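Local coordinates for protein pilin (Streptococcus pyogenes serotype M1, PDB 3GLD) that forms the shaft of the pilus as covalently linked, head-to-tail stacked subunits, and so supports adhesion to host cells, bacterial aggregation and biofilm formation, at residues 26-31 with 156-161; 32-37 with 72-77; 194-199 with 211-216; 233-238 with 277-282. The protein carries 2 engineered substitutions. One frame throughout, in Å; residues are numbered along the deposited sequence.

Contact 1: 26-31 with 156-161; sequences DLVNSN and SLDSTT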
loop_
_atom_site.group_PDB
_atom_site.type_symbol
_atom_site.label_atom_id
_atom_site.label_comp_id
_atom_site.label_asym_id
_atom_site.label_seq_id
_atom_site.Cartn_x
_atom_site.Cartn_y
_atom_site.Cartn_z
ATOM N N ASP A 26 2.271 -6.391 0.117
ATOM C CA ASP A 26 3.129 -6.546 1.278
ATOM C C ASP A 26 3.109 -5.233 2.068
ATOM O O ASP A 26 3.211 -4.169 1.474
ATOM C CB ASP A 26 4.560 -6.855 0.824
ATOM C CG ASP A 26 5.136 -8.066 1.520
ATOM O OD1 ASP A 26 4.517 -9.153 1.456
ATOM O OD2 ASP A 26 6.215 -7.935 2.136
ATOM N N LEU A 27 2.973 -5.320 3.390
ATOM C CA LEU A 27 2.939 -4.136 4.254
ATOM C C LEU A 27 4.215 -3.983 5.085
ATOM O O LEU A 27 4.582 -4.882 5.853
ATOM C CB LEU A 27 1.710 -4.182 5.175
ATOM C CG LEU A 27 0.366 -4.665 4.593
ATOM C CD1 LEU A 27 -0.662 -4.855 5.701
ATOM C CD2 LEU A 27 -0.164 -3.688 3.541
ATOM N N VAL A 28 4.891 -2.846 4.937
ATOM C CA VAL A 28 6.047 -2.535 5.800
ATOM C C VAL A 28 5.639 -2.505 7.282
ATOM O O VAL A 28 6.338 -3.056 8.151
ATOM C CB VAL A 28 6.730 -1.218 5.381
ATOM C CG1 VAL A 28 7.900 -0.872 6.332
ATOM C CG2 VAL A 28 7.246 -1.344 3.950
ATOM N N ASN A 29 4.490 -1.887 7.549
ATOM C CA ASN A 29 3.892 -1.883 8.877
ATOM C C ASN A 29 2.608 -2.721 8.847
ATOM O O ASN A 29 1.666 -2.350 8.164
ATOM C CB ASN A 29 3.550 -0.437 9.256
ATOM C CG ASN A 29 2.888 -0.310 10.629
ATOM O OD1 ASN A 29 2.312 -1.261 11.160
ATOM N ND2 ASN A 29 2.981 0.896 11.215
ATOM N N SER A 30 2.556 -3.811 9.608
ATOM C CA SER A 30 1.408 -4.735 9.563
ATOM C C SER A 30 0.070 -4.074 9.902
ATOM O O SER A 30 -1.001 -4.555 9.499
ATOM C CB SER A 30 1.649 -5.941 10.475
ATOM O OG SER A 30 1.963 -5.500 11.784
ATOM N N ASN A 31 0.126 -2.959 10.617
ATOM C CA ASN A 31 -1.078 -2.223 10.988
ATOM C C ASN A 31 -1.454 -1.155 9.964
ATOM O O ASN A 31 -2.313 -0.324 10.221
ATOM C CB ASN A 31 -0.885 -1.565 12.357
ATOM C CG ASN A 31 -0.782 -2.575 13.484
ATOM O OD1 ASN A 31 -1.621 -3.469 13.613
ATOM N ND2 ASN A 31 0.246 -2.427 14.321
ATOM N N SER A 156 4.638 -3.312 -2.592
ATOM C CA SER A 156 4.890 -3.032 -1.160
ATOM C C SER A 156 4.276 -1.698 -0.756
ATOM O O SER A 156 4.487 -0.678 -1.412
ATOM C CB SER A 156 6.388 -3.053 -0.815
ATOM O OG SER A 156 6.565 -3.021 0.607
ATOM N N LEU A 157 3.469 -1.726 0.295
ATOM C CA LEU A 157 2.879 -0.504 0.831
ATOM C C LEU A 157 3.709 -0.043 2.027
ATOM O O LEU A 157 3.794 -0.728 3.054
ATOM C CB LEU A 157 1.430 -0.742 1.257
ATOM C CG LEU A 157 0.729 0.439 1.924
ATOM C CD1 LEU A 157 0.487 1.591 0.952
ATOM C CD2 LEU A 157 -0.588 -0.059 2.547
ATOM N N ASP A 158 4.334 1.111 1.873
ATOM C CA ASP A 158 5.075 1.733 2.983
ATOM C C ASP A 158 4.137 2.725 3.704
ATOM O O ASP A 158 3.118 3.148 3.158
ATOM C CB ASP A 158 6.361 2.411 2.468
ATOM C CG ASP A 158 7.380 2.718 3.595
ATOM O OD1 ASP A 158 7.129 2.406 4.784
ATOM O OD2 ASP A 158 8.443 3.272 3.276
ATOM N N SER A 159 4.467 3.060 4.942
ATOM C CA SER A 159 3.727 4.088 5.674
ATOM C C SER A 159 4.729 4.742 6.601
ATOM O O SER A 159 5.895 4.404 6.569
ATOM C CB SER A 159 2.531 3.495 6.407
ATOM O OG SER A 159 2.930 2.430 7.231
ATOM N N THR A 160 4.309 5.717 7.390
ATOM C CA THR A 160 5.285 6.485 8.149
ATOM C C THR A 160 4.837 6.727 9.600
ATOM O O THR A 160 3.852 6.142 10.056
ATOM C CB THR A 160 5.635 7.797 7.403
ATOM O OG1 THR A 160 6.759 8.432 8.025
ATOM C CG2 THR A 160 4.424 8.755 7.337
ATOM N N THR A 161 5.599 7.529 10.347
ATOM C CA THR A 161 5.203 7.901 11.704
ATOM C C THR A 161 5.281 9.396 11.848
ATOM O O THR A 161 6.091 10.045 11.158
ATOM C CB THR A 161 6.107 7.282 12.780
ATOM O OG1 THR A 161 7.452 7.744 12.579
ATOM C CG2 THR A 161 6.060 5.742 12.719
HETATM O O HOH W 1 3.311 -0.104 5.787
HETATM O O HOH W 2 4.232 3.100 9.650
#
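L27 turns CG away from its own carbonyl carbon (chi1 -41°), while L157 sets CG opposite the backbone N (chi1 176°). These torsions let the two leucines cross at a slant on one face of the sheet. The closest approach is between methyls, CD2 of L27 lying 3.8 Å from CD2 of L157, and the same methyl of L27 also nears CB of L157. I34 and P35 add to this apolar patch.

The backbones run side by side in the same direction. D26 pairs with S156 and L27 with L157 as parallel bridges. The amide N of L157 donates to O of D26 at 2.7 Å, almost straight in line with the C=O. V28 N then donates to O of L157 at 3.0 Å. This is the parallel pairing of strand 18-27, at its end, with strand 151-169, the long strand that runs on from the N-terminal isopeptide-containing domain into the C-terminal one.

Past L157 the two chains diverge, and water takes over. One water accepts from N29 N, donates to O of L157 and bonds OG of S159. A second accepts from N29 ND2, donates to O of T160 and also bonds OG of S159. The S159 hydroxyl therefore joins both waters, and its OG also lies 3.6 Å from CB of N29. N29 OD1 accepts from N31 N at 2.8 Å, closing an Asx turn, with the donor above the amide carbonyl plane. On the opposite face from the leucines, V28 puts CG2 3.8 Å from OG of S156, and its CB meets OD1 of D158 at 3.7 Å.

Contact 2: 32-37 with 72-77; sequences ALIPNT and NSDKGG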
loop_
_atom_site.group_PDB
_atom_site.type_symbol
_atom_site.label_atom_id
_atom_site.label_comp_id
_atom_site.label_asym_id
_atom_site.label_seq_id
_atom_site.Cartn_x
_atom_site.Cartn_y
_atom_site.Cartn_z
ATOM N N ALA A 32 -0.815 -1.172 8.794
ATOM C CA ALA A 32 -1.063 -0.124 7.791
ATOM C C ALA A 32 -2.518 -0.058 7.380
ATOM O O ALA A 32 -3.181 -1.092 7.270
ATOM C CB ALA A 32 -0.186 -0.337 6.556
ATOM N N LEU A 33 -3.008 1.162 7.159
ATOM C CA LEU A 33 -4.249 1.399 6.428
ATOM C C LEU A 33 -4.073 1.050 4.941
ATOM O O LEU A 33 -2.979 1.243 4.383
ATOM C CB LEU A 33 -4.701 2.857 6.579
ATOM C CG LEU A 33 -5.313 3.302 7.927
ATOM C CD1 LEU A 33 -4.260 3.373 9.031
ATOM C CD2 LEU A 33 -5.985 4.650 7.752
ATOM N N ILE A 34 -5.130 0.508 4.326
ATOM C CA ILE A 34 -5.069 0.039 2.930
ATOM C C ILE A 34 -5.737 1.107 2.067
ATOM O O ILE A 34 -6.900 1.430 2.274
ATOM C CB ILE A 34 -5.784 -1.362 2.740
ATOM C CG1 ILE A 34 -5.188 -2.434 3.673
ATOM C CG2 ILE A 34 -5.781 -1.820 1.278
ATOM C CD1 ILE A 34 -3.664 -2.662 3.531
ATOM N N PRO A 35 -4.999 1.664 1.097
ATOM C CA PRO A 35 -5.547 2.738 0.255
ATOM C C PRO A 35 -6.663 2.263 -0.701
ATOM O O PRO A 35 -6.641 1.116 -1.136
ATOM C CB PRO A 35 -4.319 3.222 -0.537
ATOM C CG PRO A 35 -3.398 2.031 -0.554
ATOM C CD PRO A 35 -3.614 1.320 0.738
ATOM N N ASN A 36 -7.616 3.144 -0.992
ATOM C CA ASN A 36 -8.604 2.926 -2.045
ATOM C C ASN A 36 -7.916 3.159 -3.381
ATOM O O ASN A 36 -7.673 4.299 -3.754
ATOM C CB ASN A 36 -9.774 3.916 -1.966
ATOM C CG ASN A 36 -10.441 3.966 -0.619
ATOM O OD1 ASN A 36 -10.743 5.057 -0.129
ATOM N ND2 ASN A 36 -10.705 2.813 -0.022
ATOM N N THR A 37 -7.603 2.083 -4.095
ATOM C CA THR A 37 -6.927 2.197 -5.386
ATOM C C THR A 37 -7.128 0.914 -6.211
ATOM O O THR A 37 -7.412 -0.145 -5.660
ATOM C CB THR A 37 -5.400 2.417 -5.204
ATOM O OG1 THR A 37 -4.770 2.615 -6.480
ATOM C CG2 THR A 37 -4.748 1.210 -4.522
ATOM N N ASN A 72 -10.298 0.737 1.820
ATOM C CA ASN A 72 -9.969 0.857 3.253
ATOM C C ASN A 72 -10.434 -0.373 4.043
ATOM O O ASN A 72 -9.743 -0.827 4.959
ATOM C CB ASN A 72 -10.557 2.150 3.855
ATOM C CG ASN A 72 -9.987 3.432 3.218
ATOM O OD1 ASN A 72 -10.650 4.462 3.224
ATOM N ND2 ASN A 72 -8.764 3.366 2.669
ATOM N N SER A 73 -11.595 -0.922 3.666
ATOM C CA SER A 73 -12.202 -2.052 4.392
ATOM C C SER A 73 -11.439 -3.376 4.266
ATOM O O SER A 73 -11.702 -4.327 5.008
ATOM C CB SER A 73 -13.695 -2.216 4.016
ATOM O OG SER A 73 -13.832 -2.603 2.651
ATOM N N ASP A 74 -10.479 -3.444 3.346
ATOM C CA ASP A 74 -9.596 -4.611 3.251
ATOM C C ASP A 74 -8.643 -4.750 4.426
ATOM O O ASP A 74 -8.138 -5.850 4.688
ATOM C CB ASP A 74 -8.762 -4.572 1.969
ATOM C CG ASP A 74 -9.592 -4.770 0.732
ATOM O OD1 ASP A 74 -10.512 -5.628 0.745
ATOM O OD2 ASP A 74 -9.322 -4.053 -0.250
ATOM N N LYS A 75 -8.370 -3.644 5.123
ATOM C CA LYS A 75 -7.507 -3.712 6.298
ATOM C C LYS A 75 -7.896 -4.870 7.216
ATOM O O LYS A 75 -9.075 -5.069 7.509
ATOM C CB LYS A 75 -7.501 -2.386 7.078
ATOM C CG LYS A 75 -6.480 -2.378 8.201
ATOM C CD LYS A 75 -6.658 -1.198 9.139
ATOM C CE LYS A 75 -5.481 -1.132 10.100
ATOM N NZ LYS A 75 -5.809 -0.339 11.314
ATOM N N GLY A 76 -6.887 -5.633 7.644
ATOM C CA GLY A 76 -7.077 -6.796 8.517
ATOM C C GLY A 76 -7.210 -8.130 7.784
ATOM O O GLY A 76 -7.128 -9.195 8.412
ATOM N N GLY A 77 -7.414 -8.076 6.463
ATOM C CA GLY A 77 -7.600 -9.279 5.654
ATOM C C GLY A 77 -6.312 -9.845 5.101
ATOM O O GLY A 77 -5.207 -9.499 5.550
HETATM O O HOH W 3 -7.630 0.717 5.812
#
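N72 meets I34 and N36 at the start of the 3-10 turn 72-74. Its ND2 donates to O of I34 at 2.7 Å, and the acceptor lies in the plane of the N72 amide. The same carbonyl oxygen also receives a CA-H...O contact from CA of N72, at 3.3 Å. Beside this grip the N36 and N72 side chains cross at about a right angle, with their amide planes 40° apart. A water bridges the backbones, accepting from I34 N and donating to O of N72.

D74 comes next. Its CB packs 4.1 Å from CG2 of I34, the branch that stands opposite the backbone N of that residue. The carboxylate is held elsewhere, by T71 N and by a salt bridge to K81.

K75 lays an extended chain alongside the other loop (chi1 -173°). Its backbone N lies 3.7 Å from CG1 of I34, and its CE reaches 3.6 Å from O of A32. K75 and G76 are the central residues of a type II beta turn from D74 to G77, G76 with a positive phi.

The two loops belong to the N-terminal domain, at the end facing the second domain. Y190 O and K192 N take up further bonds of the buried N72 amide. One buried asparagine side chain thus bonds backbone groups of both domains, so polar bonding as well as apolar packing holds the loops at the junction.

Contact 3: 194-199 with 211-216; sequences SEKVMI and QTEASI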
loop_
_atom_site.group_PDB
_atom_site.type_symbol
_atom_site.label_atom_id
_atom_site.label_comp_id
_atom_site.label_asym_id
_atom_site.label_seq_id
_atom_site.Cartn_x
_atom_site.Cartn_y
_atom_site.Cartn_z
ATOM N N SER A 194 -13.039 9.227 8.904
ATOM C CA SER A 194 -13.417 8.259 9.936
ATOM C C SER A 194 -12.564 7.004 10.012
ATOM O O SER A 194 -12.671 6.272 10.998
ATOM C CB SER A 194 -14.911 7.895 9.859
ATOM O OG SER A 194 -15.668 8.879 10.535
ATOM N N GLU A 195 -11.725 6.745 8.995
ATOM C CA GLU A 195 -10.662 5.742 9.126
ATOM C C GLU A 195 -9.836 6.053 10.376
ATOM O O GLU A 195 -9.610 7.198 10.670
ATOM C CB GLU A 195 -9.745 5.745 7.901
ATOM C CG GLU A 195 -10.324 5.003 6.707
ATOM C CD GLU A 195 -10.496 3.516 6.987
ATOM O OE1 GLU A 195 -9.466 2.827 7.201
ATOM O OE2 GLU A 195 -11.664 3.042 6.993
ATOM N N LYS A 196 -9.402 5.029 11.099
ATOM C CA LYS A 196 -8.630 5.194 12.344
ATOM C C LYS A 196 -7.137 5.016 12.138
ATOM O O LYS A 196 -6.707 4.146 11.372
ATOM C CB LYS A 196 -9.079 4.183 13.418
ATOM C CG LYS A 196 -10.590 4.210 13.794
ATOM C CD LYS A 196 -10.976 5.387 14.635
ATOM C CE LYS A 196 -12.447 5.273 15.115
ATOM N NZ LYS A 196 -13.419 5.871 14.139
ATOM N N VAL A 197 -6.351 5.831 12.848
ATOM C CA VAL A 197 -4.916 5.620 12.969
ATOM C C VAL A 197 -4.530 5.455 14.435
ATOM O O VAL A 197 -5.191 6.017 15.342
ATOM C CB VAL A 197 -4.060 6.763 12.338
ATOM C CG1 VAL A 197 -4.422 6.955 10.865
ATOM C CG2 VAL A 197 -4.197 8.055 13.112
ATOM N N MET A 198 -3.469 4.692 14.662
ATOM C CA MET A 198 -3.047 4.339 15.993
ATOM C C MET A 198 -2.092 5.397 16.538
ATOM O O MET A 198 -1.166 5.831 15.844
ATOM C CB MET A 198 -2.345 2.998 15.994
ATOM C CG MET A 198 -3.216 1.864 15.479
ATOM S SD MET A 198 -2.251 0.387 15.128
ATOM C CE MET A 198 -1.928 -0.280 16.756
ATOM N N ILE A 199 -2.319 5.774 17.792
ATOM C CA ILE A 199 -1.494 6.760 18.483
ATOM C C ILE A 199 -0.984 6.184 19.804
ATOM O O ILE A 199 -1.768 5.603 20.571
ATOM C CB ILE A 199 -2.285 8.063 18.696
ATOM C CG1 ILE A 199 -2.534 8.712 17.329
ATOM C CG2 ILE A 199 -1.511 9.049 19.639
ATOM C CD1 ILE A 199 -3.306 9.987 17.361
ATOM N N GLN A 211 -2.142 3.508 24.273
ATOM C CA GLN A 211 -2.732 3.498 22.923
ATOM C C GLN A 211 -4.100 4.167 22.854
ATOM O O GLN A 211 -5.019 3.852 23.622
ATOM C CB GLN A 211 -2.928 2.060 22.388
ATOM C CG GLN A 211 -1.735 1.154 22.432
ATOM C CD GLN A 211 -0.747 1.452 21.318
ATOM O OE1 GLN A 211 -1.108 1.997 20.262
ATOM N NE2 GLN A 211 0.508 1.096 21.550
ATOM N N THR A 212 -4.236 5.041 21.877
ATOM C CA THR A 212 -5.501 5.623 21.518
ATOM C C THR A 212 -5.585 5.536 20.002
ATOM O O THR A 212 -4.629 5.093 19.336
ATOM C CB THR A 212 -5.600 7.112 21.939
ATOM O OG1 THR A 212 -4.391 7.795 21.592
ATOM C CG2 THR A 212 -5.834 7.241 23.435
ATOM N N GLU A 213 -6.716 5.980 19.463
ATOM C CA GLU A 213 -6.905 6.088 18.024
ATOM C C GLU A 213 -7.394 7.483 17.680
ATOM O O GLU A 213 -8.081 8.123 18.475
ATOM C CB GLU A 213 -7.913 5.038 17.522
ATOM C CG GLU A 213 -7.455 3.577 17.712
ATOM C CD GLU A 213 -8.570 2.540 17.435
ATOM O OE1 GLU A 213 -9.767 2.854 17.613
ATOM O OE2 GLU A 213 -8.230 1.392 17.055
ATOM N N ALA A 214 -6.997 7.964 16.510
ATOM C CA ALA A 214 -7.499 9.208 15.943
ATOM C C ALA A 214 -8.274 8.873 14.680
ATOM O O ALA A 214 -7.939 7.919 13.978
ATOM C CB ALA A 214 -6.364 10.133 15.611
ATOM N N SER A 215 -9.300 9.658 14.398
ATOM C CA SER A 215 -10.112 9.502 13.197
ATOM C C SER A 215 -9.722 10.555 12.186
ATOM O O SER A 215 -9.577 11.724 12.527
ATOM C CB SER A 215 -11.594 9.673 13.518
ATOM O OG SER A 215 -12.085 8.572 14.252
ATOM N N ILE A 216 -9.536 10.130 10.940
ATOM C CA ILE A 216 -9.248 11.041 9.847
ATOM C C ILE A 216 -10.419 12.033 9.713
ATOM O O ILE A 216 -11.592 11.645 9.780
ATOM C CB ILE A 216 -8.973 10.257 8.519
ATOM C CG1 ILE A 216 -7.738 9.365 8.673
ATOM C CG2 ILE A 216 -8.783 11.220 7.354
ATOM C CD1 ILE A 216 -7.387 8.527 7.406
HETATM O O HOH W 4 -14.313 11.832 11.031
HETATM O O HOH W 5 -2.266 7.634 23.138
#
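V197 and A214 face each other on the buried side of a beta hairpin, formed by strands 196-202 and 210-215. V197 places CG2 between its backbone N and carbonyl carbon, and this methyl lies 3.9 Å from CB of A214. I199 sends CG1 away from its carbonyl carbon (chi1 -68°) and keeps the chain straight to the tip. Its CD1 thereby reaches back along the partner strand to CB of A214, at 3.5 Å. The small alanine is thus touched by two branched side chains, and Y220 packs on it as well.

I199 also crosses T212 at a slant, with CB 3.6 Å from the threonine OG1. That hydroxyl bonds Y220 OH and a water.

The other face carries K196, M198, E213 and S215. K196 bends at chi2 and again at chi4 (-88°), which curls the ammonium back over the strand pair. NZ donates to OG of S215 at 3.0 Å and to O of S194 at 3.3 Å, in the plane of that carbonyl. E213 runs nearly at right angles to K196, and its OE1 stays 5.9 Å from NZ of K196. At the end of the ladder, I216 lays CD1 against CB of E195.

Backbone bonds join V197 with A214 and I199 with T212 in both directions, and the ladder extends to I216 N with E195 O and S194 N with I216 O. The chemistry is two-sided: methyl groups meet on the inner face, while the lysine charge is held by a hydroxyl and a carbonyl, with the E213 carboxylate probably adding only a long-range attraction.

Contact 4: 233-238 with 277-282; sequences TNLPVG and ETSTDK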
loop_
_atom_site.group_PDB
_atom_site.type_symbol
_atom_site.label_atom_id
_atom_site.label_comp_id
_atom_site.label_asym_id
_atom_site.label_seq_id
_atom_site.Cartn_x
_atom_site.Cartn_y
_atom_site.Cartn_z
ATOM N N THR A 233 1.598 5.864 14.882
ATOM C CA THR A 233 2.489 4.769 14.486
ATOM C C THR A 233 2.214 4.173 13.096
ATOM O O THR A 233 3.061 3.456 12.561
ATOM C CB THR A 233 2.471 3.613 15.510
ATOM O OG1 THR A 233 1.156 3.033 15.559
ATOM C CG2 THR A 233 2.835 4.120 16.873
ATOM N N ASN A 234 1.048 4.460 12.528
ATOM C CA ASN A 234 0.700 3.961 11.175
ATOM C C ASN A 234 0.125 5.061 10.280
ATOM O O ASN A 234 -0.880 4.870 9.617
ATOM C CB ASN A 234 -0.232 2.741 11.252
ATOM C CG ASN A 234 -1.579 3.044 11.899
ATOM O OD1 ASN A 234 -1.754 4.067 12.553
ATOM N ND2 ASN A 234 -2.552 2.132 11.705
ATOM N N LEU A 235 0.738 6.244 10.306
ATOM C CA LEU A 235 0.309 7.344 9.444
ATOM C C LEU A 235 0.550 6.979 7.975
ATOM O O LEU A 235 1.674 6.686 7.594
ATOM C CB LEU A 235 1.094 8.613 9.786
ATOM C CG LEU A 235 0.751 9.898 9.021
ATOM C CD1 LEU A 235 -0.657 10.344 9.319
ATOM C CD2 LEU A 235 1.747 10.991 9.387
ATOM N N PRO A 236 -0.508 6.994 7.142
ATOM C CA PRO A 236 -0.189 6.697 5.748
ATOM C C PRO A 236 0.606 7.796 5.041
ATOM O O PRO A 236 0.533 8.978 5.413
ATOM C CB PRO A 236 -1.566 6.508 5.089
ATOM C CG PRO A 236 -2.552 6.364 6.221
ATOM C CD PRO A 236 -1.957 7.105 7.383
ATOM N N VAL A 237 1.348 7.399 4.002
ATOM C CA VAL A 237 2.015 8.352 3.120
ATOM C C VAL A 237 0.993 9.137 2.298
ATOM O O VAL A 237 -0.037 8.589 1.878
ATOM C CB VAL A 237 3.006 7.621 2.151
ATOM C CG1 VAL A 237 3.718 8.631 1.238
ATOM C CG2 VAL A 237 4.049 6.840 2.928
ATOM N N GLY A 238 1.275 10.415 2.058
ATOM C CA GLY A 238 0.400 11.264 1.246
ATOM C C GLY A 238 -0.754 11.953 1.973
ATOM O O GLY A 238 -1.641 12.521 1.332
ATOM N N GLU A 277 1.187 20.105 6.725
ATOM C CA GLU A 277 2.241 19.222 6.267
ATOM C C GLU A 277 1.592 18.093 5.490
ATOM O O GLU A 277 0.438 17.750 5.762
ATOM C CB GLU A 277 2.995 18.618 7.448
ATOM C CG GLU A 277 4.004 19.521 8.119
ATOM C CD GLU A 277 5.062 20.044 7.176
ATOM O OE1 GLU A 277 5.632 19.262 6.389
ATOM O OE2 GLU A 277 5.340 21.254 7.232
ATOM N N THR A 278 2.343 17.524 4.545
ATOM C CA THR A 278 1.953 16.313 3.815
ATOM C C THR A 278 2.928 15.197 4.143
ATOM O O THR A 278 4.136 15.356 3.993
ATOM C CB THR A 278 1.928 16.560 2.302
ATOM O OG1 THR A 278 0.922 17.532 2.016
ATOM C CG2 THR A 278 1.613 15.282 1.534
ATOM N N SER A 279 2.404 14.071 4.615
ATOM C CA SER A 279 3.273 12.992 5.071
ATOM C C SER A 279 3.997 12.340 3.893
ATOM O O SER A 279 3.415 12.166 2.816
ATOM C CB SER A 279 2.495 11.957 5.866
ATOM O OG SER A 279 1.577 11.278 5.052
ATOM N N THR A 280 5.274 12.027 4.102
ATOM C CA THR A 280 6.084 11.327 3.107
ATOM C C THR A 280 6.495 9.979 3.686
ATOM O O THR A 280 5.981 9.561 4.721
ATOM C CB THR A 280 7.352 12.136 2.723
ATOM O OG1 THR A 280 8.241 12.154 3.843
ATOM C CG2 THR A 280 6.998 13.552 2.331
ATOM N N ASP A 281 7.404 9.282 3.016
ATOM C CA ASP A 281 7.885 8.015 3.528
ATOM C C ASP A 281 8.892 8.171 4.677
ATOM O O ASP A 281 9.293 7.186 5.291
ATOM C CB ASP A 281 8.457 7.150 2.393
ATOM C CG ASP A 281 9.691 7.757 1.754
ATOM O OD1 ASP A 281 9.896 8.994 1.812
ATOM O OD2 ASP A 281 10.473 6.986 1.171
ATOM N N LYS A 282 9.292 9.401 4.967
ATOM C CA LYS A 282 10.243 9.679 6.031
ATOM C C LYS A 282 9.526 9.953 7.370
ATOM O O LYS A 282 8.564 10.720 7.417
ATOM C CB LYS A 282 11.073 10.912 5.671
ATOM C CG LYS A 282 11.835 10.799 4.340
ATOM C CD LYS A 282 12.997 9.819 4.459
ATOM C CE LYS A 282 13.865 9.804 3.187
ATOM N NZ LYS A 282 13.118 9.302 2.017
#
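S279 turns its side chain toward the 235-238 backbone and wedges between L235 and G238. This joins residues 235-238, at and just after strand 229-236, to the loop after strand 277-278, in the C-terminal beta-sandwich domain. The two pieces do not pair as strands: their touching parts run 109° apart.

The serine works with both of its side-chain atoms. OG sits between the backbone N and the carbonyl carbon (chi1 67°), and from there it donates to O of P236 at 2.6 Å. It arrives in the plane of that carbonyl, on a lone pair. CB faces the leucine, lying 3.7 Å from CD2 of L235. The same hydroxyl also bonds V239 N, so it links two backbone groups of the crossing chain.

L235 holds its CG opposite the backbone N and offers CD2 to the serine. T160 and L162 of strand 151-169 pack on the leucine too. V237 lays both methyls along one side of the 279-281 backbone. Its CG1 is 3.9 Å from O of S279, and its CG2 is 3.8 Å from O of T280. CG2 also approaches CA of D281, at 4.1 Å.

T278 comes in at the other end with its CG2 methyl, while its OG1 bonds D240. G238 has a positive phi, and its chain passes close to this methyl. An ST turn, T280 OG1 accepting from K282 N, shapes the loop beyond. Across the contact, G238 N donates to O of S279 at 2.9 Å, from a position 44° out of the carbonyl plane.

Overall arrangement
The four contacts gather at the waist of an elongated two-domain pilin. Contacts 1 and 2 lie in the N-terminal domain, their centres about 11 Å apart; contacts 3 and 4 lie in the C-terminal domain, about 14 Å apart. Along the chain, contact 2 falls between the two halves of contact 1, and contacts 3 and 4 follow in turn. Strand 151-169 links contact 1 to strand 229-236 of contact 4, which also pairs with strand 196-202 of contact 3. N234 sits centrally, bonding N31 O and M198 N. L33 packs against E195, V197 and P236. This shared sheet and packing join the two domains of each shaft subunit.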